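Local structure of solute-binding protein Csal_2479 (Chromohalobacter salexigens, 4P1L) at residues Ile95-Asn100 with Ala131-Ile136; Leu104-Lys109 with Asp291-Phe296; Ile178-Gly183 with Gln301-Gln306; Gln306-His311 with Ser316-Ile321. The protein binds D-glucuronate and probably delivers it to the permease of a tripartite ATP-independent periplasmic (TRAP) transport system. All coordinates share one frame; numbering follows the deposited sequence.

In the fold
Followed from the N terminus, the chain opens contact 1 in the segment after strand 84-88 and closes it, 30 residues on, at the end of helix 121-132. Contact 2 opens inside that loop and closes far downstream at helix 293-298, so contacts 1 and 2 cross. Contact 3, from helix 172-181 to helix 301-310, follows contact 1 in series but opens within the span of contact 2 and ends beyond it, a second crossing. Contact 4 closes the short connection between helices 301-310 and 315-323. Q306 is shared by the segments of contacts 3 and 4, Y304 reaches from contact 3 to P105 of contact 2, and N100 of contact 1 packs on F307 of contact 4.

Contact 1 of 4, residues Ile95-Asn100 with Ala131-Ile136; sequences IVPAAN and AEKNLI
K133 lies along the loop at I95-P97, and nearly all of this contact is made by the methylenes of its side chain. The apolar part is chiefly a meeting with V96. CG2 of V96 lies 3.8 Å from CG of K133 and also approaches CB, the valine and lysine chains running alongside one another with opposite headings. V96 offers this branch because its other methyl, CG1, stands anti to the backbone N (chi1 -178°). The lysine chain is bent at chi2 (-71°) and extended beyond it, which carries its outer carbons past the loop backbone. There CD of P97 adds a looser touch on CE of K133 at 4.4 Å.

The polar part is weaker. The carbonyl O of I95 is 3.7 Å from CE of K133 and 4.2 Å from NZ, too far for a hydrogen bond, so the carbonyl faces the carbons leading up to the ammonium group. With an alanine here, V96 CG2 and the I95 carbonyl would probably lose the lysine carbons that cover them, since every atom that meets them, apart from CB, would be gone.

Backbone bonds shape both partners. In the loop, A99 N bonds to V96 O. The V96 side chain also rests on A129 and L130 of helix 121-132. Within 131-136, N134 N bonds to A131 O at 3.0 Å, and L135 N bonds back to L130 O. N134 has positive phi and is the C-prime residue of this Schellman motif, the classic helix ending that here turns helix 121-132 into edge strand 135-141 of the five-stranded sheet.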
# COMPACT_ATOMS: atom_id res chain seq x y z
N ILE A 95 12.05 6.68 1.44
CA ILE A 95 13.21 6.25 0.68
C ILE A 95 13.29 7.00 -0.65
O ILE A 95 14.39 7.34 -1.11
CB ILE A 95 13.14 4.73 0.47
CG1 ILE A 95 13.19 4.07 1.86
CG2 ILE A 95 14.28 4.25 -0.39
CD1 ILE A 95 12.51 2.78 1.94
N VAL A 96 12.13 7.25 -1.26
CA VAL A 96 12.03 7.89 -2.57
C VAL A 96 11.13 9.12 -2.46
O VAL A 96 9.93 9.00 -2.32
CB VAL A 96 11.38 6.97 -3.61
CG1 VAL A 96 11.33 7.65 -4.97
CG2 VAL A 96 12.09 5.65 -3.69
N PRO A 97 11.72 10.32 -2.52
CA PRO A 97 10.92 11.52 -2.24
C PRO A 97 9.61 11.63 -3.02
O PRO A 97 8.58 11.93 -2.41
CB PRO A 97 11.89 12.66 -2.56
CG PRO A 97 13.22 12.09 -2.20
CD PRO A 97 13.16 10.62 -2.59
N ALA A 98 9.63 11.38 -4.32
CA ALA A 98 8.43 11.48 -5.16
C ALA A 98 7.33 10.56 -4.70
O ALA A 98 6.14 10.89 -4.85
CB ALA A 98 8.77 11.19 -6.64
N ALA A 99 7.70 9.41 -4.15
CA ALA A 99 6.71 8.45 -3.68
C ALA A 99 5.86 9.02 -2.56
O ALA A 99 4.71 8.58 -2.38
CB ALA A 99 7.38 7.12 -3.23
N ASN A 100 6.38 9.99 -1.80
CA ASN A 100 5.57 10.58 -0.72
C ASN A 100 4.29 11.24 -1.22
O ASN A 100 3.33 11.39 -0.46
CB ASN A 100 6.35 11.62 0.09
CG ASN A 100 7.18 11.00 1.16
OD1 ASN A 100 6.68 10.23 1.97
ND2 ASN A 100 8.49 11.28 1.15
N ALA A 131 13.58 3.94 -9.95
CA ALA A 131 14.73 3.41 -10.68
C ALA A 131 16.00 4.10 -10.20
O ALA A 131 17.05 3.48 -10.09
CB ALA A 131 14.57 3.61 -12.20
N GLU A 132 15.88 5.38 -9.89
CA GLU A 132 17.00 6.13 -9.37
C GLU A 132 17.46 5.58 -8.02
O GLU A 132 18.61 5.76 -7.65
CB GLU A 132 16.61 7.62 -9.33
CG GLU A 132 17.15 8.41 -8.18
CD GLU A 132 16.88 9.89 -8.40
OE1 GLU A 132 17.52 10.48 -9.31
OE2 GLU A 132 16.01 10.46 -7.70
N LYS A 133 16.58 4.89 -7.30
CA LYS A 133 16.95 4.25 -6.03
C LYS A 133 17.09 2.73 -6.16
O LYS A 133 16.92 2.02 -5.16
CB LYS A 133 15.92 4.57 -4.96
CG LYS A 133 15.71 6.08 -4.73
CD LYS A 133 16.90 6.73 -4.05
CE LYS A 133 16.65 8.21 -3.85
NZ LYS A 133 17.77 8.80 -3.08
N ASN A 134 17.34 2.26 -7.38
CA ASN A 134 17.70 0.86 -7.65
C ASN A 134 16.55 -0.12 -7.63
O ASN A 134 16.77 -1.32 -7.49
CB ASN A 134 18.76 0.34 -6.68
CG ASN A 134 20.16 0.75 -7.04
OD1 ASN A 134 20.41 1.33 -8.10
ND2 ASN A 134 21.10 0.42 -6.16
N LEU A 135 15.32 0.37 -7.79
CA LEU A 135 14.16 -0.51 -7.89
C LEU A 135 13.47 -0.32 -9.24
O LEU A 135 13.11 0.81 -9.62
CB LEU A 135 13.18 -0.22 -6.75
CG LEU A 135 13.70 -0.49 -5.33
CD1 LEU A 135 12.74 0.05 -4.27
CD2 LEU A 135 13.96 -1.98 -5.10
N ILE A 136 13.30 -1.43 -9.97
CA ILE A 136 12.71 -1.38 -11.29
C ILE A 136 11.24 -1.83 -11.21
O ILE A 136 10.96 -2.99 -10.94
CB ILE A 136 13.47 -2.27 -12.28
CG1 ILE A 136 14.97 -1.94 -12.26
CG2 ILE A 136 12.86 -2.13 -13.65
CD1 ILE A 136 15.29 -0.46 -12.55

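Contact 2 of 4, residues Leu104-Lys109 with Asp291-Phe296; sequences LPFIFK and DDKSAF
F106 points its ring at the helix start because CG lies anti to its own carbonyl carbon (chi1 -57°); opposite it, the helix backbone presents F296 CB to F106, and chi1 (-78°) carries the F296 ring away. CZ of F106 comes to 3.7 Å from CB of F296, and CE2 of F106 follows at 4.0 Å from the same CB. Both ring atoms meet the CB methylene obliquely; the two rings do not stack. The carbonyl O of K293 lies 4.3 Å from F106 CZ, and the lysine's CE comes to 4.5 Å from CE1 of F106.

F106 sits at the third position of a type II beta turn, L104 to I107, with positive phi. The helix is capped by D292, whose OD1 accepts from S294 OG at 2.7 Å and weakly from S294 N.

Beyond the two segments, K293 NZ forms a salt bridge with E228, F106 makes a backbone hydrogen bond with H229, and the F106 and F296 side chains also touch H229 and T227 of strand 223-230. No hydrogen bond or salt bridge spans the two segments, so their contact rests chiefly on apolar burial, while charge and hydrogen bonds fix each partner separately.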
# COMPACT_ATOMS: atom_id res chain seq x y z
N LEU A 104 -0.11 11.48 0.37
CA LEU A 104 -0.94 12.61 0.73
C LEU A 104 -2.38 12.13 0.87
O LEU A 104 -2.92 11.52 -0.06
CB LEU A 104 -0.78 13.75 -0.29
CG LEU A 104 0.57 14.48 -0.32
CD1 LEU A 104 0.76 15.32 -1.60
CD2 LEU A 104 0.73 15.39 0.93
N PRO A 105 -3.01 12.37 2.03
CA PRO A 105 -4.37 11.89 2.25
C PRO A 105 -5.36 12.42 1.22
O PRO A 105 -5.31 13.61 0.87
CB PRO A 105 -4.71 12.37 3.68
CG PRO A 105 -3.36 12.49 4.34
CD PRO A 105 -2.44 12.99 3.24
N PHE A 106 -6.23 11.56 0.73
CA PHE A 106 -7.27 11.95 -0.24
C PHE A 106 -6.75 12.44 -1.59
O PHE A 106 -7.48 13.06 -2.35
CB PHE A 106 -8.21 13.02 0.39
CG PHE A 106 -8.86 12.56 1.66
CD1 PHE A 106 -9.98 11.73 1.62
CD2 PHE A 106 -8.36 12.92 2.91
CE1 PHE A 106 -10.58 11.30 2.78
CE2 PHE A 106 -8.97 12.48 4.07
CZ PHE A 106 -10.06 11.67 4.01
N ILE A 107 -5.50 12.16 -1.95
CA ILE A 107 -5.02 12.65 -3.22
C ILE A 107 -5.76 11.98 -4.39
O ILE A 107 -5.97 12.61 -5.43
CB ILE A 107 -3.49 12.55 -3.38
CG1 ILE A 107 -3.07 13.42 -4.56
CG2 ILE A 107 -3.02 11.09 -3.48
CD1 ILE A 107 -1.62 13.69 -4.62
N PHE A 108 -6.14 10.72 -4.22
CA PHE A 108 -6.94 10.00 -5.22
C PHE A 108 -8.41 9.98 -4.79
O PHE A 108 -8.70 9.78 -3.61
CB PHE A 108 -6.46 8.55 -5.41
CG PHE A 108 -5.08 8.44 -6.00
CD1 PHE A 108 -4.84 8.85 -7.30
CD2 PHE A 108 -4.03 7.97 -5.24
CE1 PHE A 108 -3.58 8.77 -7.84
CE2 PHE A 108 -2.77 7.88 -5.77
CZ PHE A 108 -2.55 8.30 -7.08
N LYS A 109 -9.34 10.16 -5.74
CA LYS A 109 -10.77 10.16 -5.45
C LYS A 109 -11.30 8.72 -5.31
O LYS A 109 -12.28 8.48 -4.60
CB LYS A 109 -11.53 10.89 -6.57
CG LYS A 109 -11.29 12.39 -6.62
CD LYS A 109 -12.14 13.07 -7.68
CE LYS A 109 -11.87 14.59 -7.72
NZ LYS A 109 -12.70 15.28 -8.76
N ASP A 291 -19.83 10.82 8.39
CA ASP A 291 -20.76 11.88 8.06
C ASP A 291 -20.42 12.54 6.74
O ASP A 291 -21.29 12.71 5.91
CB ASP A 291 -20.76 12.96 9.14
CG ASP A 291 -21.61 12.60 10.33
OD1 ASP A 291 -22.03 11.41 10.42
OD2 ASP A 291 -21.87 13.49 11.16
N ASP A 292 -19.16 12.93 6.58
CA ASP A 292 -18.75 13.79 5.46
C ASP A 292 -17.23 13.71 5.26
O ASP A 292 -16.46 14.35 5.98
CB ASP A 292 -19.19 15.21 5.76
CG ASP A 292 -18.74 16.20 4.70
OD1 ASP A 292 -18.31 15.78 3.59
OD2 ASP A 292 -18.83 17.40 5.00
N LYS A 293 -16.82 12.91 4.27
CA LYS A 293 -15.41 12.69 3.99
C LYS A 293 -14.71 14.01 3.68
O LYS A 293 -13.53 14.20 4.00
CB LYS A 293 -15.24 11.67 2.86
CG LYS A 293 -15.39 10.21 3.30
CD LYS A 293 -15.51 9.23 2.11
CE LYS A 293 -14.27 9.28 1.21
NZ LYS A 293 -14.36 8.28 0.05
N SER A 294 -15.45 14.95 3.10
CA SER A 294 -14.85 16.24 2.77
C SER A 294 -14.40 17.01 4.04
O SER A 294 -13.48 17.84 3.98
CB SER A 294 -15.80 17.06 1.90
OG SER A 294 -16.71 17.76 2.70
N ALA A 295 -15.02 16.72 5.18
CA ALA A 295 -14.62 17.38 6.43
C ALA A 295 -13.25 16.88 6.90
O ALA A 295 -12.45 17.62 7.48
CB ALA A 295 -15.67 17.19 7.55
N PHE A 296 -12.96 15.60 6.62
CA PHE A 296 -11.67 15.04 6.95
C PHE A 296 -10.64 15.59 6.00
O PHE A 296 -9.57 16.00 6.40
CB PHE A 296 -11.70 13.52 6.82
CG PHE A 296 -12.35 12.83 7.98
CD1 PHE A 296 -13.73 12.66 8.01
CD2 PHE A 296 -11.59 12.35 9.02
CE1 PHE A 296 -14.33 12.03 9.07
CE2 PHE A 296 -12.19 11.71 10.07
CZ PHE A 296 -13.57 11.57 10.10

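Contact 3 of 4, residues Ile178-Gly183 with Gln301-Gln306; sequences IDEMGG and QPIYDQ
E180, in the last turn of helix 172-181, and P302, in the first turn of helix 301-310, bring their CA atoms to 8.4 Å, the nearest backbone approach between the two segments. The glutamate chain is bent at chi2 (-67°), folding its carboxylate over toward the proline ring. OE2 of E180 reaches CB of P302 at 3.7 Å and CG at 3.8 Å, the two side chains lying askew. Closer to the backbone, CG of E180 rests at 4.2 Å from CD1 of I303, whose side chain also packs on L173 and Q176. Shortening E180 to an alanine is likely to uncover P302 CB and CG and the I303 CD1 branch, opening a gap between the helices.

The helix of E180 ends in a Schellman motif, with G182 at positive phi: G183 N bonds to I178 O and G182 N, weakly, to D179 O. G182 N also makes an ordinary helix bond to I178 O. In the other helix, Q301 NE2 donates to D305 OD1 at 2.9 Å; OD1 lies near the plane of the Q301 amide, while NE2 sits above the D305 carboxylate plane.

No hydrogen bond or salt bridge spans the contact, so the glutamate serves this junction through its carbon chain and shape, not through its charge.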
# COMPACT_ATOMS: atom_id res chain seq x y z
N ILE A 178 -3.15 11.72 11.20
CA ILE A 178 -3.91 11.43 12.41
C ILE A 178 -4.00 12.66 13.34
O ILE A 178 -5.05 12.96 13.91
CB ILE A 178 -3.31 10.26 13.18
CG1 ILE A 178 -3.37 8.96 12.35
CG2 ILE A 178 -4.05 10.06 14.53
CD1 ILE A 178 -4.77 8.51 12.00
N ASP A 179 -2.89 13.37 13.48
CA ASP A 179 -2.85 14.53 14.35
C ASP A 179 -3.81 15.61 13.88
O ASP A 179 -4.49 16.22 14.69
CB ASP A 179 -1.43 15.12 14.43
CG ASP A 179 -0.50 14.28 15.25
OD1 ASP A 179 -0.88 13.17 15.69
OD2 ASP A 179 0.63 14.73 15.44
N GLU A 180 -3.82 15.86 12.58
CA GLU A 180 -4.75 16.83 12.01
C GLU A 180 -6.21 16.37 12.13
O GLU A 180 -7.11 17.20 12.25
CB GLU A 180 -4.41 17.09 10.54
CG GLU A 180 -3.08 17.87 10.35
CD GLU A 180 -3.13 19.31 10.85
OE1 GLU A 180 -4.20 19.76 11.32
OE2 GLU A 180 -2.10 20.01 10.76
N MSE A 181 -6.46 15.07 12.08
CA MSE A 181 -7.81 14.59 12.31
C MSE A 181 -8.25 14.82 13.74
O MSE A 181 -9.44 14.98 13.98
CB MSE A 181 -7.93 13.11 12.00
CG MSE A 181 -7.84 12.80 10.53
SE MSE A 181 -8.04 10.86 10.26
CE MSE A 181 -7.88 10.81 8.33
N GLY A 182 -7.30 14.83 14.68
CA GLY A 182 -7.57 15.05 16.10
C GLY A 182 -7.04 14.01 17.09
O GLY A 182 -7.13 14.18 18.32
N GLY A 183 -6.50 12.91 16.59
CA GLY A 183 -6.04 11.85 17.46
C GLY A 183 -4.54 11.89 17.69
O GLY A 183 -3.90 12.93 17.54
N GLN A 301 -5.32 20.14 4.61
CA GLN A 301 -4.67 21.23 3.88
C GLN A 301 -3.24 21.58 4.34
O GLN A 301 -2.35 21.76 3.50
CB GLN A 301 -5.55 22.49 3.93
CG GLN A 301 -5.09 23.58 2.95
CD GLN A 301 -5.20 23.14 1.51
OE1 GLN A 301 -6.27 22.74 1.05
NE2 GLN A 301 -4.09 23.20 0.78
N PRO A 302 -3.01 21.65 5.66
CA PRO A 302 -1.66 22.00 6.12
C PRO A 302 -0.63 20.98 5.69
O PRO A 302 0.54 21.34 5.50
CB PRO A 302 -1.79 21.98 7.66
CG PRO A 302 -3.24 22.22 7.91
CD PRO A 302 -3.97 21.55 6.79
N ILE A 303 -1.05 19.73 5.55
CA ILE A 303 -0.16 18.66 5.10
C ILE A 303 0.29 18.93 3.66
O ILE A 303 1.48 18.83 3.32
CB ILE A 303 -0.83 17.28 5.26
CG1 ILE A 303 -1.17 17.05 6.74
CG2 ILE A 303 0.09 16.20 4.78
CD1 ILE A 303 -1.85 15.70 7.03
N TYR A 304 -0.66 19.30 2.82
CA TYR A 304 -0.35 19.58 1.42
C TYR A 304 0.51 20.84 1.32
O TYR A 304 1.49 20.85 0.58
CB TYR A 304 -1.64 19.77 0.62
CG TYR A 304 -2.35 18.49 0.18
CD1 TYR A 304 -3.06 17.70 1.07
CD2 TYR A 304 -2.32 18.10 -1.15
CE1 TYR A 304 -3.72 16.54 0.64
CE2 TYR A 304 -2.97 16.95 -1.59
CZ TYR A 304 -3.65 16.18 -0.70
OH TYR A 304 -4.32 15.06 -1.14
N ASP A 305 0.15 21.89 2.06
CA ASP A 305 0.90 23.14 2.03
C ASP A 305 2.37 22.92 2.42
O ASP A 305 3.30 23.43 1.75
CB ASP A 305 0.28 24.18 2.98
CG ASP A 305 -1.10 24.65 2.56
OD1 ASP A 305 -1.56 24.37 1.44
OD2 ASP A 305 -1.74 25.32 3.40
N GLN A 306 2.58 22.17 3.51
CA GLN A 306 3.92 21.95 4.02
C GLN A 306 4.69 21.10 3.02
O GLN A 306 5.87 21.31 2.80
CB GLN A 306 3.89 21.25 5.41
CG GLN A 306 5.26 20.70 5.87
CD GLN A 306 5.21 19.83 7.13
OE1 GLN A 306 4.30 19.96 7.95
NE2 GLN A 306 6.18 18.92 7.27

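Contact 4 of 4, residues Gln306-His311 with Ser316-Ile321; sequences QFVQEH and SLVTDI
V318 has the most surface buried here, and its one methyl CG2 serves both partners on the opposite helix. It stands 4.2 Å from CE2 of F307 and 4.2 Å from CG1 of V308, so CG2 meets two neighbouring side chains at once. The V318 torsion (chi1 178°) places CG1 anti to the backbone N and CG2 anti to the carbonyl carbon, and it is the latter branch that makes both contacts. The CA atoms of V308 and V318 are 8.2 Å apart, close enough for short side chains to bridge the two helices.

V308 comes next in buried surface and meets the valine methyl to methyl. F307 contributes CE2, which CG2 of V318 approaches obliquely. The first torsion of F307 (chi1 -174°) swings its ring out from the helix, and ND1 of H311 lies 3.6 Å above one face of that ring, displaced toward its rim. The ring also packs on N100, V101 and L314.

Two polar side chains of these segments find partners away from the contact. In the conformer of Q306 given here, one of two, NE2 donates to E310 OE2 within its own helix, while D320 pairs with R125 of helix 121-132.

What joins the last two helices of the fold at this point is therefore purely apolar: three branched or aromatic side chains meet at van der Waals distance, and their hold depends on shape and burial, with no directional bond between them.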
# COMPACT_ATOMS: atom_id res chain seq x y z
N GLN A 306 2.58 22.17 3.51
CA GLN A 306 3.92 21.95 4.02
C GLN A 306 4.69 21.10 3.02
O GLN A 306 5.87 21.31 2.80
CB GLN A 306 3.89 21.25 5.41
CG GLN A 306 5.26 20.70 5.87
CD GLN A 306 5.21 19.83 7.13
OE1 GLN A 306 4.30 19.96 7.95
NE2 GLN A 306 6.18 18.92 7.27
N PHE A 307 4.00 20.14 2.41
CA PHE A 307 4.64 19.23 1.47
C PHE A 307 5.19 19.98 0.26
O PHE A 307 6.35 19.78 -0.12
CB PHE A 307 3.72 18.10 1.03
CG PHE A 307 4.42 17.09 0.17
CD1 PHE A 307 5.15 16.07 0.78
CD2 PHE A 307 4.42 17.19 -1.22
CE1 PHE A 307 5.84 15.14 0.01
CE2 PHE A 307 5.09 16.26 -2.00
CZ PHE A 307 5.82 15.23 -1.37
N VAL A 308 4.38 20.83 -0.35
CA VAL A 308 4.79 21.52 -1.56
C VAL A 308 5.84 22.61 -1.26
O VAL A 308 6.68 22.91 -2.08
CB VAL A 308 3.58 22.05 -2.40
CG1 VAL A 308 2.68 20.87 -2.85
CG2 VAL A 308 2.79 23.07 -1.65
N GLN A 309 5.83 23.17 -0.06
CA GLN A 309 6.90 24.07 0.35
C GLN A 309 8.26 23.35 0.50
O GLN A 309 9.33 23.87 0.13
CB GLN A 309 6.50 24.79 1.66
CG GLN A 309 5.33 25.77 1.49
CD GLN A 309 4.79 26.31 2.81
OE1 GLN A 309 5.51 26.40 3.80
NE2 GLN A 309 3.52 26.67 2.82
N GLU A 310 8.21 22.14 1.06
CA GLU A 310 9.41 21.33 1.25
C GLU A 310 9.94 20.81 -0.06
O GLU A 310 11.15 20.62 -0.21
CB GLU A 310 9.07 20.12 2.12
CG GLU A 310 8.90 20.46 3.56
CD GLU A 310 8.11 19.40 4.33
OE1 GLU A 310 7.66 18.34 3.76
OE2 GLU A 310 7.91 19.64 5.52
N HIS A 311 9.03 20.56 -0.99
CA HIS A 311 9.36 19.90 -2.24
C HIS A 311 8.77 20.62 -3.45
O HIS A 311 7.88 20.10 -4.12
CB HIS A 311 8.85 18.46 -2.18
CG HIS A 311 9.50 17.64 -1.11
ND1 HIS A 311 8.83 17.23 0.02
CD2 HIS A 311 10.77 17.19 -0.98
CE1 HIS A 311 9.65 16.55 0.79
NE2 HIS A 311 10.84 16.50 0.21
N SER A 316 4.20 20.05 -9.15
CA SER A 316 3.48 19.77 -10.38
C SER A 316 3.01 18.31 -10.47
O SER A 316 2.01 18.01 -11.15
CB SER A 316 4.32 20.19 -11.60
OG SER A 316 5.41 19.32 -11.82
N LEU A 317 3.70 17.41 -9.78
CA LEU A 317 3.22 16.05 -9.66
C LEU A 317 1.93 16.01 -8.82
O LEU A 317 0.98 15.32 -9.18
CB LEU A 317 4.31 15.16 -9.06
CG LEU A 317 4.02 13.67 -8.93
CD1 LEU A 317 3.52 13.07 -10.25
CD2 LEU A 317 5.29 12.95 -8.44
N VAL A 318 1.91 16.75 -7.72
CA VAL A 318 0.69 16.85 -6.91
C VAL A 318 -0.49 17.41 -7.73
O VAL A 318 -1.57 16.82 -7.76
CB VAL A 318 0.91 17.74 -5.67
CG1 VAL A 318 -0.39 17.87 -4.88
CG2 VAL A 318 2.04 17.17 -4.77
N THR A 319 -0.26 18.53 -8.43
CA THR A 319 -1.33 19.16 -9.18
C THR A 319 -1.72 18.36 -10.42
O THR A 319 -2.90 18.34 -10.79
CB THR A 319 -1.01 20.64 -9.54
OG1 THR A 319 0.14 20.69 -10.37
CG2 THR A 319 -0.72 21.44 -8.31
N ASP A 320 -0.77 17.65 -11.03
CA ASP A 320 -1.11 16.83 -12.19
C ASP A 320 -2.05 15.68 -11.78
O ASP A 320 -3.01 15.37 -12.48
CB ASP A 320 0.13 16.28 -12.90
CG ASP A 320 0.90 17.35 -13.71
OD1 ASP A 320 0.37 18.46 -13.94
OD2 ASP A 320 2.05 17.06 -14.12
N ILE A 321 -1.78 15.07 -10.62
CA ILE A 321 -2.63 14.00 -10.15
C ILE A 321 -4.03 14.54 -9.81
O ILE A 321 -5.05 13.94 -10.15
CB ILE A 321 -2.00 13.29 -8.94
CG1 ILE A 321 -0.80 12.46 -9.40
CG2 ILE A 321 -3.05 12.40 -8.23
CD1 ILE A 321 0.14 12.03 -8.26